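Local coordinates for Rv3651-like N-terminal domain-containing protein (Mycobacterium tuberculosis, PDB 4Q6U) that is of unknown function but is built as a triple sensor-domain protein, probably with one GAF-like and two PAS-like domains, consistent with a role in sensing signals, at residues Met163-Lys168 with Leu245-Thr250; Asp258-Cys261 with Asp265-Arg268; Pro311-Val316 with Asp337-Asp342. All coordinates share one frame; numbering follows the deposited sequence.

Interaction 1 of 3, residues Met163-Lys168 with Leu245-Thr250; sequences MAVKAK and LVDLKT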
loop_
_atom_site.group_PDB
_atom_site.type_symbol
_atom_site.label_atom_id
_atom_site.label_comp_id
_atom_site.label_asym_id
_atom_site.label_seq_id
_atom_site.Cartn_x
_atom_site.Cartn_y
_atom_site.Cartn_z
HETATM N N MSE B 163 8.884 -15.002 -2.514
HETATM C CA MSE B 163 10.090 -15.784 -2.222
HETATM C C MSE B 163 9.707 -17.220 -1.858
HETATM O O MSE B 163 10.350 -18.170 -2.296
HETATM C CB MSE B 163 10.892 -15.109 -1.089
HETATM C CG MSE B 163 12.211 -15.788 -0.677
HETATM SE SE MSE B 163 13.298 -14.822 0.679
HETATM C CE MSE B 163 13.877 -13.280 -0.397
ATOM N N ALA B 164 8.619 -17.377 -1.109
ATOM C CA ALA B 164 8.243 -18.680 -0.567
ATOM C C ALA B 164 7.509 -19.634 -1.528
ATOM O O ALA B 164 7.678 -20.848 -1.420
ATOM C CB ALA B 164 7.406 -18.479 0.681
ATOM N N VAL B 165 6.696 -19.121 -2.451
ATOM C CA VAL B 165 5.839 -20.010 -3.257
ATOM C C VAL B 165 6.468 -20.450 -4.577
ATOM O O VAL B 165 6.196 -21.541 -5.083
ATOM C CB VAL B 165 4.477 -19.359 -3.598
ATOM C CG1 VAL B 165 3.587 -19.327 -2.386
ATOM C CG2 VAL B 165 4.675 -17.967 -4.170
ATOM N N LYS B 166 7.276 -19.574 -5.146
ATOM C CA LYS B 166 7.954 -19.853 -6.390
ATOM C C LYS B 166 9.405 -19.595 -6.097
ATOM O O LYS B 166 9.881 -18.464 -6.216
ATOM C CB LYS B 166 7.436 -18.977 -7.532
ATOM N N ALA B 167 10.089 -20.651 -5.672
ATOM C CA ALA B 167 11.436 -20.536 -5.143
ATOM C C ALA B 167 12.473 -20.355 -6.246
ATOM O O ALA B 167 12.649 -21.208 -7.122
ATOM C CB ALA B 167 11.770 -21.753 -4.297
ATOM N N LYS B 168 13.151 -19.217 -6.187
ATOM C CA LYS B 168 14.238 -18.916 -7.091
ATOM C C LYS B 168 15.379 -18.365 -6.263
ATOM O O LYS B 168 15.192 -17.415 -5.500
ATOM C CB LYS B 168 13.803 -17.918 -8.163
ATOM N N LEU B 245 -3.152 -17.152 3.540
ATOM C CA LEU B 245 -2.497 -17.358 2.263
ATOM C C LEU B 245 -1.789 -18.697 2.309
ATOM O O LEU B 245 -1.196 -19.049 3.328
ATOM C CB LEU B 245 -1.515 -16.238 1.955
ATOM C CG LEU B 245 -2.172 -14.861 1.823
ATOM C CD1 LEU B 245 -1.108 -13.792 1.746
ATOM C CD2 LEU B 245 -3.043 -14.846 0.575
ATOM N N VAL B 246 -1.868 -19.448 1.215
ATOM C CA VAL B 246 -1.243 -20.762 1.154
ATOM C C VAL B 246 -0.479 -20.964 -0.153
ATOM O O VAL B 246 -0.761 -20.301 -1.155
ATOM C CB VAL B 246 -2.285 -21.897 1.300
ATOM C CG1 VAL B 246 -3.204 -21.630 2.483
ATOM C CG2 VAL B 246 -3.086 -22.067 0.014
ATOM N N ASP B 247 0.505 -21.865 -0.133
ATOM C CA ASP B 247 1.143 -22.302 -1.367
ATOM C C ASP B 247 0.196 -23.278 -2.046
ATOM O O ASP B 247 -0.142 -24.323 -1.492
ATOM C CB ASP B 247 2.515 -22.942 -1.105
ATOM C CG ASP B 247 3.291 -23.238 -2.394
ATOM O OD1 ASP B 247 2.673 -23.637 -3.397
ATOM O OD2 ASP B 247 4.532 -23.079 -2.407
ATOM N N LEU B 248 -0.237 -22.918 -3.246
ATOM C CA LEU B 248 -1.207 -23.707 -3.994
ATOM C C LEU B 248 -0.731 -25.134 -4.295
ATOM O O LEU B 248 -1.494 -26.096 -4.164
ATOM C CB LEU B 248 -1.552 -22.977 -5.292
ATOM C CG LEU B 248 -2.415 -21.734 -5.052
ATOM C CD1 LEU B 248 -2.613 -20.920 -6.328
ATOM C CD2 LEU B 248 -3.760 -22.156 -4.466
ATOM N N LYS B 249 0.536 -25.261 -4.676
ATOM C CA LYS B 249 1.112 -26.545 -5.059
ATOM C C LYS B 249 1.224 -27.520 -3.883
ATOM O O LYS B 249 0.955 -28.710 -4.027
ATOM C CB LYS B 249 2.495 -26.331 -5.685
ATOM N N THR B 250 1.604 -27.007 -2.718
ATOM C CA THR B 250 1.968 -27.871 -1.598
ATOM C C THR B 250 1.011 -27.798 -0.406
ATOM O O THR B 250 1.117 -28.600 0.520
ATOM C CB THR B 250 3.383 -27.528 -1.103
ATOM O OG1 THR B 250 3.437 -26.143 -0.744
ATOM C CG2 THR B 250 4.408 -27.794 -2.198
HETATM O O HOH W 1 6.347 -22.094 0.205
HETATM O O HOH W 2 6.528 -24.212 -3.983
#
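V165 lays its CG1 methyl and its backbone CA against the carboxylate of D247, a contact that joins the C-terminal end of helix 157-165 in the PAS-like middle domain to an Asx turn following strand 242-246 of the PAS-like C-terminal domain. The fit is close but of small extent: D247 OD2 stands 3.4 Å from V165 CA, and V165 CG1 is 3.9 Å from D247 CG. The two side chains run past one another in opposite senses. Valine's first torsion of -74° puts CG1 anti to its carbonyl carbon, along the acid. D247 extends with CG anti to the backbone N (chi1 -172°), which carries its carboxylate across to the helix end.

No direct hydrogen bond spans the two segments, and water carries the polar link. Water 2 donates both to V165 O, at 2.9 Å, and to D247 OD2, at 2.8 Å. Water 1 also donates to OD2, but that bond is weak, and its separation from A164 O is unusually short, so this second bridge is less certain. The carbonyl reached by water 2 belongs to the last helical residue, since K166 is the first to leave helical backbone angles. V165 packs further on L254, L321 and T325, all of the C-terminal domain, so the helix end meets a broader surface than the acid alone.

The two carboxylate oxygens thus divide the work, OD2 facing the domain junction and OD1 shaping its own turn: K249 N donates to D247 OD1 at 3.0 Å, approaching from beyond the oxygen roughly in line with its bond to CG, though the hydrogen bond is bent at the hydrogen (134°).

Interaction 2 of 3, residues Asp258-Cys261 with Asp265-Arg268; sequences DQPC and DWRR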
loop_
_atom_site.group_PDB
_atom_site.type_symbol
_atom_site.label_atom_id
_atom_site.label_comp_id
_atom_site.label_asym_id
_atom_site.label_seq_id
_atom_site.Cartn_x
_atom_site.Cartn_y
_atom_site.Cartn_z
ATOM N N ASP B 258 -6.640 -13.263 9.191
ATOM C CA ASP B 258 -7.397 -13.051 10.411
ATOM C C ASP B 258 -6.639 -13.772 11.512
ATOM O O ASP B 258 -5.472 -14.102 11.331
ATOM C CB ASP B 258 -8.817 -13.591 10.264
ATOM C CG ASP B 258 -9.519 -13.015 9.062
ATOM O OD1 ASP B 258 -9.503 -11.775 8.925
ATOM O OD2 ASP B 258 -10.067 -13.790 8.248
ATOM N N GLN B 259 -7.281 -14.026 12.642
ATOM C CA GLN B 259 -6.629 -14.818 13.679
ATOM C C GLN B 259 -6.617 -16.293 13.274
ATOM O O GLN B 259 -7.485 -16.745 12.530
ATOM C CB GLN B 259 -7.324 -14.633 15.032
ATOM C CG GLN B 259 -7.128 -13.251 15.639
ATOM C CD GLN B 259 -5.698 -12.736 15.502
ATOM O OE1 GLN B 259 -4.755 -13.353 15.992
ATOM N NE2 GLN B 259 -5.536 -11.596 14.825
ATOM N N PRO B 260 -5.625 -17.056 13.758
ATOM C CA PRO B 260 -5.562 -18.475 13.385
ATOM C C PRO B 260 -6.811 -19.232 13.797
ATOM O O PRO B 260 -7.449 -18.881 14.790
ATOM C CB PRO B 260 -4.345 -18.993 14.150
ATOM C CG PRO B 260 -3.519 -17.779 14.417
ATOM C CD PRO B 260 -4.482 -16.642 14.588
ATOM N N CYS B 261 -7.175 -20.249 13.025
ATOM C CA CYS B 261 -8.327 -21.053 13.378
ATOM C C CYS B 261 -7.868 -22.225 14.223
ATOM O O CYS B 261 -6.786 -22.777 14.022
ATOM C CB CYS B 261 -9.080 -21.539 12.136
ATOM S SG CYS B 261 -8.408 -23.012 11.371
ATOM N N ASP B 265 -5.238 -28.748 13.433
ATOM C CA ASP B 265 -3.888 -28.575 13.962
ATOM C C ASP B 265 -2.922 -28.182 12.855
ATOM O O ASP B 265 -2.134 -29.008 12.385
ATOM C CB ASP B 265 -3.417 -29.863 14.660
ATOM C CG ASP B 265 -2.264 -29.618 15.629
ATOM O OD1 ASP B 265 -1.594 -28.567 15.529
ATOM O OD2 ASP B 265 -2.018 -30.485 16.488
ATOM N N TRP B 266 -2.988 -26.914 12.447
ATOM C CA TRP B 266 -2.103 -26.379 11.422
ATOM C C TRP B 266 -0.658 -26.278 11.918
ATOM O O TRP B 266 0.275 -26.342 11.121
ATOM C CB TRP B 266 -2.597 -24.994 10.941
ATOM C CG TRP B 266 -2.742 -23.988 12.043
ATOM C CD1 TRP B 266 -3.813 -23.831 12.881
ATOM C CD2 TRP B 266 -1.783 -22.998 12.430
ATOM N NE1 TRP B 266 -3.572 -22.810 13.771
ATOM C CE2 TRP B 266 -2.339 -22.278 13.509
ATOM C CE3 TRP B 266 -0.510 -22.648 11.965
ATOM C CZ2 TRP B 266 -1.657 -21.231 14.140
ATOM C CZ3 TRP B 266 0.162 -21.597 12.587
ATOM C CH2 TRP B 266 -0.414 -20.910 13.666
ATOM N N ARG B 267 -0.470 -26.137 13.229
ATOM C CA ARG B 267 0.889 -25.993 13.772
ATOM C C ARG B 267 1.660 -27.314 13.753
ATOM O O ARG B 267 2.805 -27.367 13.301
ATOM C CB ARG B 267 0.838 -25.424 15.194
ATOM C CG ARG B 267 0.502 -23.926 15.222
ATOM C CD ARG B 267 0.561 -23.329 16.625
ATOM N NE ARG B 267 1.877 -23.490 17.235
ATOM C CZ ARG B 267 2.119 -24.273 18.281
ATOM N NH1 ARG B 267 1.130 -24.949 18.842
ATOM N NH2 ARG B 267 3.345 -24.375 18.769
ATOM N N ARG B 268 1.030 -28.380 14.227
ATOM C CA ARG B 268 1.687 -29.693 14.239
ATOM C C ARG B 268 1.941 -30.182 12.816
ATOM O O ARG B 268 2.999 -30.745 12.522
ATOM C CB ARG B 268 0.841 -30.713 14.993
ATOM C CG ARG B 268 1.526 -32.076 15.192
ATOM C CD ARG B 268 0.528 -33.121 15.627
ATOM N NE ARG B 268 -0.271 -33.603 14.498
ATOM C CZ ARG B 268 -1.602 -33.614 14.465
ATOM N NH1 ARG B 268 -2.300 -33.175 15.505
ATOM N NH2 ARG B 268 -2.236 -34.071 13.390
HETATM O O HOH W 3 -4.332 -21.843 16.006
#
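P260 presses CB against the six-membered part of the W266 indole, a contact within the long loop between strands 253-256 and 296-303 of the PAS-like C-terminal domain; an Asx motif headed by D265 shapes the backbone that carries the tryptophan. The tight part is apolar: P260 CB lies 3.5 Å from W266 CZ2, and P260 CG is 3.9 Å from that same carbon. Proline and indole meet at a slant. W266 reaches this place with CG between its backbone N and carbonyl carbon (chi1 57°). Its ring also meets W256 edge-to-face, and R267 CG sits 3.3 Å above one indole face, offset toward the rim. These neighbours probably limit the ring's freedom to tilt.

The pyrrole side is looser and wetter. Here C261 contributes its carbonyl: C261 O lies near the indole plane, 3.2 Å from W266 NE1. Water 3 sits in plane at the same edge and accepts from W266 NE1 at 2.6 Å, while donating to C261 O over a longer separation. A water thus mediates on the pyrrole side, whereas the benzo side is met directly by proline carbon.

Beyond the indole, the acid and arginine of 265-268 close on themselves in two ways, with R268 N donating to D265 OD1 at an angle of 164°, from 54° above the carboxylate plane. R268 also reaches G304 O, tying this turn to the residue just after strand 296-303. The other carboxylate oxygen meets the guanidinium: R268 NH1 and D265 OD2 form a salt bridge of 2.9 Å.

Interaction 3 of 3, residues Pro311-Val316 with Asp337-Asp342; sequences PVHVTV and DEELAD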
loop_
_atom_site.group_PDB
_atom_site.type_symbol
_atom_site.label_atom_id
_atom_site.label_comp_id
_atom_site.label_asym_id
_atom_site.label_seq_id
_atom_site.Cartn_x
_atom_site.Cartn_y
_atom_site.Cartn_z
ATOM N N PRO B 311 -13.181 -32.319 9.095
ATOM C CA PRO B 311 -13.713 -31.688 7.880
ATOM C C PRO B 311 -13.758 -30.173 8.004
ATOM O O PRO B 311 -14.268 -29.654 8.988
ATOM C CB PRO B 311 -15.129 -32.277 7.760
ATOM C CG PRO B 311 -15.471 -32.742 9.140
ATOM C CD PRO B 311 -14.175 -33.184 9.756
ATOM N N VAL B 312 -13.205 -29.477 7.021
ATOM C CA VAL B 312 -13.164 -28.015 7.037
ATOM C C VAL B 312 -13.624 -27.508 5.691
ATOM O O VAL B 312 -13.160 -27.994 4.658
ATOM C CB VAL B 312 -11.751 -27.454 7.315
ATOM C CG1 VAL B 312 -11.719 -25.913 7.111
ATOM C CG2 VAL B 312 -11.259 -27.852 8.712
ATOM N N HIS B 313 -14.531 -26.537 5.696
ATOM C CA HIS B 313 -15.004 -25.960 4.448
ATOM C C HIS B 313 -14.016 -24.897 3.971
ATOM O O HIS B 313 -13.718 -23.932 4.682
ATOM C CB HIS B 313 -16.400 -25.364 4.607
ATOM C CG HIS B 313 -16.962 -24.820 3.328
ATOM N ND1 HIS B 313 -16.637 -23.569 2.848
ATOM C CD2 HIS B 313 -17.810 -25.365 2.427
ATOM C CE1 HIS B 313 -17.272 -23.364 1.707
ATOM N NE2 HIS B 313 -17.988 -24.438 1.428
ATOM N N VAL B 314 -13.525 -25.087 2.752
ATOM C CA VAL B 314 -12.453 -24.277 2.198
ATOM C C VAL B 314 -12.910 -23.546 0.938
ATOM O O VAL B 314 -13.483 -24.160 0.038
ATOM C CB VAL B 314 -11.243 -25.156 1.868
ATOM C CG1 VAL B 314 -10.205 -24.374 1.128
ATOM C CG2 VAL B 314 -10.661 -25.763 3.143
ATOM N N THR B 315 -12.666 -22.238 0.884
ATOM C CA THR B 315 -12.961 -21.436 -0.306
ATOM C C THR B 315 -11.677 -20.745 -0.778
ATOM O O THR B 315 -11.002 -20.068 -0.001
ATOM C CB THR B 315 -14.066 -20.407 -0.031
ATOM O OG1 THR B 315 -15.276 -21.094 0.307
ATOM C CG2 THR B 315 -14.310 -19.517 -1.256
ATOM N N VAL B 316 -11.333 -20.939 -2.049
ATOM C CA VAL B 316 -9.994 -20.619 -2.537
ATOM C C VAL B 316 -10.005 -19.670 -3.720
ATOM O O VAL B 316 -10.727 -19.894 -4.692
ATOM C CB VAL B 316 -9.241 -21.893 -2.963
ATOM C CG1 VAL B 316 -7.750 -21.624 -3.055
ATOM C CG2 VAL B 316 -9.500 -23.004 -1.988
ATOM N N ASP B 337 -23.995 -29.312 8.151
ATOM C CA ASP B 337 -24.427 -30.696 8.001
ATOM C C ASP B 337 -24.699 -30.970 6.526
ATOM O O ASP B 337 -24.324 -32.013 5.991
ATOM C CB ASP B 337 -25.672 -30.977 8.846
ATOM N N GLU B 338 -25.329 -29.999 5.874
ATOM C CA GLU B 338 -25.608 -30.071 4.449
ATOM C C GLU B 338 -24.323 -30.215 3.630
ATOM O O GLU B 338 -24.232 -31.082 2.757
ATOM C CB GLU B 338 -26.391 -28.832 4.002
ATOM N N GLU B 339 -23.332 -29.377 3.925
ATOM C CA GLU B 339 -22.079 -29.384 3.177
ATOM C C GLU B 339 -21.342 -30.712 3.314
ATOM O O GLU B 339 -20.707 -31.176 2.367
ATOM C CB GLU B 339 -21.176 -28.230 3.625
ATOM C CG GLU B 339 -21.329 -26.968 2.772
ATOM C CD GLU B 339 -20.957 -25.698 3.511
ATOM O OE1 GLU B 339 -20.659 -25.778 4.723
ATOM O OE2 GLU B 339 -20.964 -24.618 2.879
ATOM N N LEU B 340 -21.428 -31.320 4.492
ATOM C CA LEU B 340 -20.767 -32.598 4.725
ATOM C C LEU B 340 -21.379 -33.672 3.834
ATOM O O LEU B 340 -20.675 -34.527 3.301
ATOM C CB LEU B 340 -20.869 -33.004 6.196
ATOM C CG LEU B 340 -20.152 -32.133 7.226
ATOM C CD1 LEU B 340 -20.739 -32.396 8.601
ATOM C CD2 LEU B 340 -18.651 -32.409 7.219
ATOM N N ALA B 341 -22.695 -33.610 3.669
ATOM C CA ALA B 341 -23.409 -34.584 2.854
ATOM C C ALA B 341 -22.959 -34.531 1.393
ATOM O O ALA B 341 -22.644 -35.560 0.800
ATOM C CB ALA B 341 -24.902 -34.360 2.960
ATOM N N ASP B 342 -22.917 -33.331 0.822
ATOM C CA ASP B 342 -22.509 -33.161 -0.572
ATOM C C ASP B 342 -21.084 -33.659 -0.826
ATOM O O ASP B 342 -20.780 -34.176 -1.902
ATOM C CB ASP B 342 -22.626 -31.692 -0.984
#
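On strand 309-320, P311 and H313 point CB at helix 337-343, with CA atoms 7.8 Å apart for P311 and L340 and 8.0 Å for H313 and E339. This is a strand-to-helix contact on the antiparallel sheet of the PAS-like C-terminal domain, made by the short helix that follows strand 325-333. Because P311 and H313 are two residues apart, both direct CB to the helix, whereas V312 between them points CB away.

H313 and E339 supply the polar half. The imidazole and the glutamate cross at about a right angle as side chains, yet ring and carboxylate planes are only 23° apart. E339 CD lies 3.3 Å from H313 CD2, the carboxylate carbon coming close to that ring carbon. H313 NE2 is close to E339 OE2, but the angle is too poor for a hydrogen bond. The glutamate is held instead by R333, which forms a salt bridge to OE2, and by T336 N, which donates to OE1. With chi1 at -94°, away from the staggered values, and a straight run beyond CG, E339 carries its carboxylate out to H313 and R333.

P311 and L340 form the apolar half, crossing at a slant beside P335. L340 reaches across with one branch, bringing CD2 to 3.6 Å from P311 CB.

The three contacts come in series along the chain, and all involve the C-terminal PAS-like domain. Interaction 1 is the one that joins two domains, while interactions 2 and 3 each lie wholly within the C-terminal one. Interactions 1 and 3 reach the same five-stranded antiparallel sheet; their centres are 25 Å apart, yet they touch where L248 CD2 comes within 4.3 Å of V316 CG1. Interaction 2 stands 18 Å, centre to centre, from each of the others, with nearest atoms about 8 Å from interaction 1 and about 6 Å from interaction 3. Strand 253-256 links the first two, since L254 packs on V165 and W256 on W266.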